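Local coordinates for uncharacterized protein (PDB 4L3R) that is of unknown function but belongs to the DUF4847 family of the calycin clan and folds into an antiparallel beta-sheet consistent with a calycin-like barrel, at residues Asn11-Lys16 with Gly123-Leu128; Ser80-Lys85 with Ile93-Lys98; Leu128-Lys133 with Met141-Arg146. One frame throughout, in Å; residues are numbered along the deposited sequence.

Contact 1: Asn11-Lys16 with Gly123-Leu128; sequences NDKTWK and GDVHNL
Trp15 of strand 15-22 lays one indole face against Leu128 of strand 127-134, across strand 137-144, which separates them in a meandering antiparallel sheet consistent with a calycin-like barrel. This is the tight side: Leu128 CB makes a CH-pi contact 3.6 Å from the centroid of the Trp15 six-membered ring, 16° off its normal. With CG anti to the backbone N (chi1 178°), the leucine carries CD2 onward over the indole, 4.0 Å from Trp15 CD2, and the two side chains cross at about a right angle. At the rim, Trp15 CH2 meets Asp124 O in the ring plane at 3.7 Å, while Trp15 NE1 bonds to Ile9 O. A serine in place of Trp15 would probably strip Leu128 CB of its aromatic cover and leave Ile9 O without this donor.

The looser side is the exposed turn with Val125 and His126. Lys13 reaches into it, its bent chain bringing NZ to a lone pair of Val125 O at 2.7 Å; NZ also forms a salt bridge with Glu8. An Asx motif fastens the turn: Asp124 OD1 takes the Asn127 backbone N at 2.7 Å and, on its syn lone pair, Asn127 ND2 at 3.1 Å.

Contact 2: Ser80-Lys85 with Ile93-Lys98; sequences SDAILK and ISISGK
Leu84 and Ile93 meet obliquely on the inward side of a beta hairpin, with Leu84 CD1 3.7 Å from Ile93 CG1. A trans first torsion in Leu84 (chi1 174°) carries its outer methyl over the opposite strand; CD1 also lies against the Ile93 terminal methyl CD1 and, more distantly, Ile95 CG1. Farther along, the single methyl of Ala82 sits beside the branch of Ile95, CB to CG2 3.7 Å. Phe57 and Val70, from strands 54-61 and 66-73, pack on this same apolar group, and Val118 and Tyr121 of strand 118-123 touch Ile93, whose backbone bonds to Phe119, so that the two outermost strands come together as in a closed barrel.

The opposite face carries Ile83, Lys85, Ser94 and Ser96. Lys85 runs its aliphatic part past Ser94, CG to OG 3.9 Å, before its bent chain takes NZ away. One water gathers the polar atoms here: it donates to Ile83 O at 3.0 Å and lies 3.0 Å from Ser94 OG and 2.7 Å from Ser96 OG, hydrogen-bonded to both. Between the faces, Ile83 pairs with Ser96 and Lys85 with Ser94 as hydrogen-bonded antiparallel pairs, and Leu84 with Ile95 as a non-hydrogen-bonded one. A G1 beta bulge at Asp81 and Ala82, opposite Val70, lies where the chain turns a corner. The chemistry thus divides across one ladder: aliphatic side chains meet across the inner side, whereas on the serine side a water links both hydroxyls to Ile83 O of the other strand, as suits a surface open to solvent.

Contact 3: Leu128-Lys133 with Met141-Arg146; sequences LTLYFK and MGFTAR
Leu128 with Phe143 and Leu130 with Met141 form hydrogen-bonded antiparallel pairs, joined by four backbone bonds and flanking the non-hydrogen-bonded pair Thr129 with Gly142 (4.6 Å from CA to CA), in a hairpin whose segments 128-133 and 141-144 run at 161° between their N-to-C directions.

On the inward side, Leu130 and Phe143 cross at about a right angle, the methyl CD1 of the leucine lying 3.7 Å from Phe143 CE1. The neighbouring atom of the same edge, Phe143 CD1, lies 3.8 Å from Leu128 O, which sits in the ring plane. Phe132 has CG wedged between its backbone N and carbonyl carbon (chi1 70°), which swings the ring toward the neighbouring strand, and CE1 reaches Met141 CG at 3.7 Å. Met141, present as selenomethionine, bends at its last torsion to bring CE to 3.8 Å from Phe132 CD1, while SE stands obliquely at 5.3 Å from the ring centroid, a Met-aromatic contact. Leu55 and Val118 cover parts of this group.

Apart from the backbone ladder, then, the side-chain contacts on the inward side are all apolar, aliphatic and aromatic groups with the selenomethionine chain between them, whose cohesion rests on shape and dispersion.

How the contacts relate
Contacts 1 and 3 share Leu128 and strand 127-134 and touch directly: Lys16 N lies 2.8 Å from Thr144 O, and Trp15 packs on Ala145, so the hairpin of contact 3 is joined at its end by the first strand. Contact 3 is the core of the three, nearest the chain centre and almost wholly buried. Contacts 1 and 2 are only partly buried, each combining an apolar inner part with a polar rim, a lysine and a turn in contact 1, serines and water in contact 2. Contact 2 lies across the interior, its nearest atoms about 4 Å from contact 3; like contact 3 it is a local hairpin, whereas contact 1 joins segments over a hundred residues apart.

Contact 1: Asn11-Lys16 with Gly123-Leu128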
loop_
_atom_site.group_PDB
_atom_site.type_symbol
_atom_site.label_atom_id
_atom_site.label_comp_id
_atom_site.label_asym_id
_atom_site.label_seq_id
_atom_site.Cartn_x
_atom_site.Cartn_y
_atom_site.Cartn_z
ATOM N N ASN B 11 -0.737 5.931 -4.940
ATOM C CA ASN B 11 -1.918 6.653 -4.462
ATOM C C ASN B 11 -3.074 6.751 -5.485
ATOM O O ASN B 11 -3.207 7.756 -6.185
ATOM C CB ASN B 11 -1.508 8.065 -3.983
ATOM C CG ASN B 11 -2.536 8.793 -3.147
ATOM O OD1 ASN B 11 -3.596 8.263 -2.787
ATOM N ND2 ASN B 11 -2.208 10.018 -2.764
ATOM N N ASP B 12 -3.958 5.727 -5.480
ATOM C CA ASP B 12 -5.199 5.645 -6.262
ATOM C C ASP B 12 -5.040 6.239 -7.673
ATOM O O ASP B 12 -5.628 7.281 -7.993
ATOM C CB ASP B 12 -6.325 6.366 -5.475
ATOM C CG ASP B 12 -7.736 6.221 -6.029
ATOM O OD1 ASP B 12 -8.065 5.126 -6.546
ATOM O OD2 ASP B 12 -8.524 7.188 -5.908
ATOM N N LYS B 13 -4.219 5.584 -8.505
ATOM C CA LYS B 13 -3.980 6.083 -9.856
ATOM C C LYS B 13 -3.500 5.002 -10.803
ATOM O O LYS B 13 -2.748 4.104 -10.410
ATOM C CB LYS B 13 -2.951 7.228 -9.834
ATOM C CG LYS B 13 -1.610 6.879 -9.174
ATOM C CD LYS B 13 -0.599 8.011 -9.285
ATOM C CE LYS B 13 -0.955 9.211 -8.438
ATOM N NZ LYS B 13 0.185 10.150 -8.327
ATOM N N THR B 14 -3.911 5.127 -12.073
ATOM C CA THR B 14 -3.500 4.252 -13.158
ATOM C C THR B 14 -2.581 5.070 -14.050
ATOM O O THR B 14 -2.971 6.144 -14.518
ATOM C CB THR B 14 -4.730 3.709 -13.879
ATOM O OG1 THR B 14 -5.494 2.952 -12.937
ATOM C CG2 THR B 14 -4.370 2.833 -15.074
ATOM N N TRP B 15 -1.357 4.579 -14.261
ATOM C CA TRP B 15 -0.371 5.233 -15.118
ATOM C C TRP B 15 -0.640 4.818 -16.550
ATOM O O TRP B 15 -0.685 3.624 -16.831
ATOM C CB TRP B 15 1.046 4.849 -14.689
ATOM C CG TRP B 15 1.414 5.436 -13.370
ATOM C CD1 TRP B 15 1.343 4.823 -12.154
ATOM C CD2 TRP B 15 1.751 6.801 -13.115
ATOM N NE1 TRP B 15 1.704 5.703 -11.165
ATOM C CE2 TRP B 15 1.949 6.931 -11.725
ATOM C CE3 TRP B 15 1.947 7.922 -13.934
ATOM C CZ2 TRP B 15 2.348 8.141 -11.135
ATOM C CZ3 TRP B 15 2.320 9.118 -13.351
ATOM C CH2 TRP B 15 2.527 9.221 -11.967
ATOM N N LYS B 16 -0.866 5.793 -17.442
ATOM C CA LYS B 16 -1.156 5.550 -18.854
ATOM C C LYS B 16 0.077 5.886 -19.677
ATOM O O LYS B 16 0.607 6.986 -19.543
ATOM C CB LYS B 16 -2.368 6.400 -19.291
ATOM C CG LYS B 16 -2.707 6.352 -20.785
ATOM C CD LYS B 16 -3.237 5.010 -21.259
ATOM C CE LYS B 16 -3.433 5.030 -22.757
ATOM N NZ LYS B 16 -4.446 4.038 -23.202
ATOM N N GLY B 123 9.700 10.953 -11.248
ATOM C CA GLY B 123 8.296 11.304 -11.396
ATOM C C GLY B 123 7.749 12.241 -10.344
ATOM O O GLY B 123 8.407 12.535 -9.340
ATOM N N ASP B 124 6.525 12.715 -10.594
ATOM C CA ASP B 124 5.792 13.607 -9.706
ATOM C C ASP B 124 4.344 13.068 -9.587
ATOM O O ASP B 124 4.118 11.890 -9.874
ATOM C CB ASP B 124 5.890 15.068 -10.212
ATOM C CG ASP B 124 5.126 15.415 -11.481
ATOM O OD1 ASP B 124 4.648 14.488 -12.161
ATOM O OD2 ASP B 124 5.035 16.618 -11.807
ATOM N N VAL B 125 3.384 13.906 -9.170
ATOM C CA VAL B 125 1.992 13.492 -8.960
ATOM C C VAL B 125 1.352 13.008 -10.269
ATOM O O VAL B 125 0.640 12.012 -10.254
ATOM C CB VAL B 125 1.153 14.651 -8.331
ATOM C CG1 VAL B 125 -0.338 14.302 -8.262
ATOM C CG2 VAL B 125 1.672 15.024 -6.942
ATOM N N HIS B 126 1.591 13.708 -11.382
ATOM C CA HIS B 126 0.954 13.400 -12.665
ATOM C C HIS B 126 1.863 12.730 -13.694
ATOM O O HIS B 126 1.327 12.224 -14.669
ATOM C CB HIS B 126 0.388 14.691 -13.270
ATOM C CG HIS B 126 -0.692 15.284 -12.419
ATOM N ND1 HIS B 126 -1.955 14.719 -12.360
ATOM C CD2 HIS B 126 -0.649 16.340 -11.574
ATOM C CE1 HIS B 126 -2.645 15.457 -11.506
ATOM N NE2 HIS B 126 -1.899 16.444 -11.007
ATOM N N ASN B 127 3.200 12.724 -13.516
ATOM C CA ASN B 127 4.110 12.130 -14.503
ATOM C C ASN B 127 5.031 11.084 -13.880
ATOM O O ASN B 127 5.436 11.215 -12.729
ATOM C CB ASN B 127 4.958 13.215 -15.179
ATOM C CG ASN B 127 4.138 14.312 -15.810
ATOM O OD1 ASN B 127 3.709 14.211 -16.961
ATOM N ND2 ASN B 127 3.855 15.367 -15.060
ATOM N N LEU B 128 5.351 10.039 -14.659
ATOM C CA LEU B 128 6.264 8.964 -14.262
ATOM C C LEU B 128 7.122 8.589 -15.457
ATOM O O LEU B 128 6.593 8.356 -16.543
ATOM C CB LEU B 128 5.501 7.738 -13.727
ATOM C CG LEU B 128 6.349 6.513 -13.327
ATOM C CD1 LEU B 128 7.237 6.824 -12.127
ATOM C CD2 LEU B 128 5.461 5.319 -13.017
#

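Contact 2: Ser80-Lys85 with Ile93-Lys98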
loop_
_atom_site.group_PDB
_atom_site.type_symbol
_atom_site.label_atom_id
_atom_site.label_comp_id
_atom_site.label_asym_id
_atom_site.label_seq_id
_atom_site.Cartn_x
_atom_site.Cartn_y
_atom_site.Cartn_z
ATOM N N SER B 80 0.841 -9.423 -13.873
ATOM C CA SER B 80 0.004 -9.472 -12.668
ATOM C C SER B 80 0.839 -9.691 -11.415
ATOM O O SER B 80 1.463 -10.747 -11.264
ATOM C CB SER B 80 -1.035 -10.583 -12.783
ATOM O OG SER B 80 -1.875 -10.338 -13.899
ATOM N N ASP B 81 0.824 -8.702 -10.514
ATOM C CA ASP B 81 1.527 -8.713 -9.231
ATOM C C ASP B 81 3.008 -9.104 -9.390
ATOM O O ASP B 81 3.504 -9.977 -8.669
ATOM C CB ASP B 81 0.812 -9.642 -8.218
ATOM C CG ASP B 81 -0.573 -9.172 -7.785
ATOM O OD1 ASP B 81 -0.748 -7.944 -7.566
ATOM O OD2 ASP B 81 -1.457 -10.036 -7.580
ATOM N N ALA B 82 3.720 -8.438 -10.337
ATOM C CA ALA B 82 5.151 -8.687 -10.517
ATOM C C ALA B 82 5.903 -8.225 -9.250
ATOM O O ALA B 82 5.476 -7.266 -8.587
ATOM C CB ALA B 82 5.673 -7.960 -11.751
ATOM N N ILE B 83 7.001 -8.921 -8.900
ATOM C CA ILE B 83 7.789 -8.584 -7.711
ATOM C C ILE B 83 8.463 -7.237 -7.956
ATOM O O ILE B 83 9.146 -7.068 -8.960
ATOM C CB ILE B 83 8.813 -9.692 -7.360
ATOM C CG1 ILE B 83 8.100 -11.024 -7.018
ATOM C CG2 ILE B 83 9.709 -9.249 -6.185
ATOM C CD1 ILE B 83 8.961 -12.265 -7.263
ATOM N N LEU B 84 8.253 -6.282 -7.040
ATOM C CA LEU B 84 8.770 -4.929 -7.157
ATOM C C LEU B 84 9.822 -4.617 -6.096
ATOM O O LEU B 84 9.634 -4.903 -4.919
ATOM C CB LEU B 84 7.603 -3.931 -7.021
ATOM C CG LEU B 84 7.963 -2.429 -6.982
ATOM C CD1 LEU B 84 8.512 -1.962 -8.312
ATOM C CD2 LEU B 84 6.775 -1.608 -6.546
ATOM N N LYS B 85 10.913 -3.983 -6.538
ATOM C CA LYS B 85 11.970 -3.406 -5.700
ATOM C C LYS B 85 11.977 -1.939 -6.082
ATOM O O LYS B 85 11.987 -1.641 -7.277
ATOM C CB LYS B 85 13.345 -4.071 -5.932
ATOM C CG LYS B 85 13.367 -5.587 -5.744
ATOM C CD LYS B 85 13.672 -6.012 -4.316
ATOM C CE LYS B 85 15.135 -5.890 -3.971
ATOM N NZ LYS B 85 15.488 -6.747 -2.815
ATOM N N ILE B 93 14.548 1.163 -9.371
ATOM C CA ILE B 93 13.352 0.334 -9.499
ATOM C C ILE B 93 13.703 -0.937 -10.259
ATOM O O ILE B 93 14.507 -0.895 -11.183
ATOM C CB ILE B 93 12.164 1.088 -10.166
ATOM C CG1 ILE B 93 10.890 0.207 -10.169
ATOM C CG2 ILE B 93 12.524 1.548 -11.590
ATOM C CD1 ILE B 93 9.657 0.896 -10.547
ATOM N N SER B 94 13.096 -2.055 -9.871
ATOM C CA SER B 94 13.285 -3.332 -10.549
ATOM C C SER B 94 11.934 -4.088 -10.537
ATOM O O SER B 94 11.261 -4.119 -9.507
ATOM C CB SER B 94 14.423 -4.118 -9.894
ATOM O OG SER B 94 14.112 -5.472 -9.607
ATOM N N ILE B 95 11.517 -4.613 -11.700
ATOM C CA ILE B 95 10.271 -5.366 -11.871
ATOM C C ILE B 95 10.663 -6.757 -12.338
ATOM O O ILE B 95 11.330 -6.873 -13.359
ATOM C CB ILE B 95 9.316 -4.656 -12.882
ATOM C CG1 ILE B 95 8.919 -3.246 -12.368
ATOM C CG2 ILE B 95 8.057 -5.534 -13.169
ATOM C CD1 ILE B 95 8.241 -2.313 -13.423
ATOM N N SER B 96 10.268 -7.802 -11.602
ATOM C CA SER B 96 10.619 -9.185 -11.927
ATOM C C SER B 96 9.375 -10.057 -12.085
ATOM O O SER B 96 8.429 -9.930 -11.311
ATOM C CB SER B 96 11.504 -9.770 -10.829
ATOM O OG SER B 96 12.669 -8.984 -10.646
ATOM N N GLY B 97 9.432 -10.972 -13.044
ATOM C CA GLY B 97 8.354 -11.910 -13.335
ATOM C C GLY B 97 8.231 -12.181 -14.817
ATOM O O GLY B 97 9.183 -11.971 -15.576
ATOM N N LYS B 98 7.055 -12.647 -15.238
ATOM C CA LYS B 98 6.783 -12.935 -16.648
ATOM C C LYS B 98 5.364 -12.524 -16.997
ATOM O O LYS B 98 4.469 -12.585 -16.150
ATOM C CB LYS B 98 7.026 -14.418 -16.988
ATOM C CG LYS B 98 6.413 -15.408 -16.011
ATOM C CD LYS B 98 6.612 -16.845 -16.474
ATOM C CE LYS B 98 6.178 -17.834 -15.420
ATOM N NZ LYS B 98 6.308 -19.236 -15.889
HETATM O O HOH W 1 2.640 -11.633 -14.448
HETATM O O HOH W 2 12.062 -7.333 -8.570
#

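Contact 3: Leu128-Lys133 with Met141-Arg146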
loop_
_atom_site.group_PDB
_atom_site.type_symbol
_atom_site.label_atom_id
_atom_site.label_comp_id
_atom_site.label_asym_id
_atom_site.label_seq_id
_atom_site.Cartn_x
_atom_site.Cartn_y
_atom_site.Cartn_z
ATOM N N LEU B 128 5.351 10.039 -14.659
ATOM C CA LEU B 128 6.264 8.964 -14.262
ATOM C C LEU B 128 7.122 8.589 -15.457
ATOM O O LEU B 128 6.593 8.356 -16.543
ATOM C CB LEU B 128 5.501 7.738 -13.727
ATOM C CG LEU B 128 6.349 6.513 -13.327
ATOM C CD1 LEU B 128 7.237 6.824 -12.127
ATOM C CD2 LEU B 128 5.461 5.319 -13.017
ATOM N N THR B 129 8.446 8.555 -15.259
ATOM C CA THR B 129 9.409 8.200 -16.294
ATOM C C THR B 129 10.198 7.003 -15.811
ATOM O O THR B 129 10.819 7.089 -14.754
ATOM C CB THR B 129 10.324 9.392 -16.604
ATOM O OG1 THR B 129 9.520 10.537 -16.876
ATOM C CG2 THR B 129 11.243 9.124 -17.787
ATOM N N LEU B 130 10.169 5.890 -16.568
ATOM C CA LEU B 130 10.909 4.677 -16.231
ATOM C C LEU B 130 12.046 4.479 -17.218
ATOM O O LEU B 130 11.816 4.448 -18.429
ATOM C CB LEU B 130 9.989 3.447 -16.244
ATOM C CG LEU B 130 8.751 3.515 -15.358
ATOM C CD1 LEU B 130 7.939 2.233 -15.470
ATOM C CD2 LEU B 130 9.117 3.771 -13.906
ATOM N N TYR B 131 13.266 4.329 -16.699
ATOM C CA TYR B 131 14.453 4.092 -17.505
ATOM C C TYR B 131 14.662 2.603 -17.591
ATOM O O TYR B 131 14.634 1.938 -16.553
ATOM C CB TYR B 131 15.680 4.773 -16.884
ATOM C CG TYR B 131 15.639 6.279 -16.982
ATOM C CD1 TYR B 131 14.778 7.028 -16.188
ATOM C CD2 TYR B 131 16.469 6.962 -17.866
ATOM C CE1 TYR B 131 14.721 8.414 -16.292
ATOM C CE2 TYR B 131 16.430 8.350 -17.971
ATOM C CZ TYR B 131 15.556 9.073 -17.182
ATOM O OH TYR B 131 15.524 10.441 -17.306
ATOM N N PHE B 132 14.871 2.070 -18.807
ATOM C CA PHE B 132 15.090 0.638 -18.994
ATOM C C PHE B 132 16.203 0.396 -19.989
ATOM O O PHE B 132 16.441 1.240 -20.854
ATOM C CB PHE B 132 13.789 -0.053 -19.445
ATOM C CG PHE B 132 13.321 0.268 -20.846
ATOM C CD1 PHE B 132 12.522 1.376 -21.093
ATOM C CD2 PHE B 132 13.638 -0.570 -21.912
ATOM C CE1 PHE B 132 12.067 1.652 -22.386
ATOM C CE2 PHE B 132 13.152 -0.312 -23.194
ATOM C CZ PHE B 132 12.372 0.798 -23.425
ATOM N N LYS B 133 16.888 -0.753 -19.864
ATOM C CA LYS B 133 17.975 -1.086 -20.778
ATOM C C LYS B 133 17.445 -1.988 -21.905
ATOM O O LYS B 133 16.750 -2.973 -21.650
ATOM C CB LYS B 133 19.190 -1.702 -20.042
ATOM C CG LYS B 133 19.046 -3.126 -19.501
ATOM C CD LYS B 133 19.793 -4.140 -20.359
ATOM C CE LYS B 133 19.680 -5.536 -19.806
ATOM N NZ LYS B 133 20.558 -6.487 -20.532
HETATM N N MSE B 141 10.318 5.039 -20.834
HETATM C CA MSE B 141 8.878 4.911 -20.990
HETATM C C MSE B 141 8.249 6.004 -20.162
HETATM O O MSE B 141 8.483 6.036 -18.958
HETATM C CB MSE B 141 8.376 3.557 -20.489
HETATM C CG MSE B 141 8.547 2.410 -21.439
HETATM SE SE MSE B 141 7.787 0.815 -20.616
HETATM C CE MSE B 141 9.254 0.451 -19.475
ATOM N N GLY B 142 7.487 6.895 -20.780
ATOM C CA GLY B 142 6.820 7.977 -20.069
ATOM C C GLY B 142 5.371 7.625 -19.818
ATOM O O GLY B 142 4.732 7.010 -20.671
ATOM N N PHE B 143 4.847 8.001 -18.642
ATOM C CA PHE B 143 3.456 7.757 -18.272
ATOM C C PHE B 143 2.807 9.012 -17.704
ATOM O O PHE B 143 3.504 9.891 -17.199
ATOM C CB PHE B 143 3.348 6.643 -17.225
ATOM C CG PHE B 143 3.859 5.288 -17.645
ATOM C CD1 PHE B 143 5.213 4.996 -17.604
ATOM C CD2 PHE B 143 2.982 4.290 -18.038
ATOM C CE1 PHE B 143 5.689 3.750 -18.014
ATOM C CE2 PHE B 143 3.456 3.047 -18.441
ATOM C CZ PHE B 143 4.809 2.789 -18.446
ATOM N N THR B 144 1.469 9.065 -17.755
ATOM C CA THR B 144 0.668 10.148 -17.178
ATOM C C THR B 144 -0.448 9.547 -16.313
ATOM O O THR B 144 -0.938 8.456 -16.608
ATOM C CB THR B 144 0.103 11.062 -18.268
ATOM O OG1 THR B 144 -0.669 10.283 -19.185
ATOM C CG2 THR B 144 1.194 11.812 -19.016
ATOM N N ALA B 145 -0.828 10.253 -15.240
ATOM C CA ALA B 145 -1.912 9.864 -14.334
ATOM C C ALA B 145 -2.863 11.038 -14.196
ATOM O O ALA B 145 -2.406 12.135 -13.871
ATOM C CB ALA B 145 -1.349 9.473 -12.976
ATOM N N ARG B 146 -4.167 10.838 -14.458
ATOM C CA ARG B 146 -5.146 11.933 -14.353
ATOM C C ARG B 146 -5.456 12.247 -12.879
ATOM O O ARG B 146 -5.348 11.330 -12.029
ATOM C CB ARG B 146 -6.446 11.606 -15.115
ATOM O OXT ARG B 146 -5.769 13.419 -12.576
#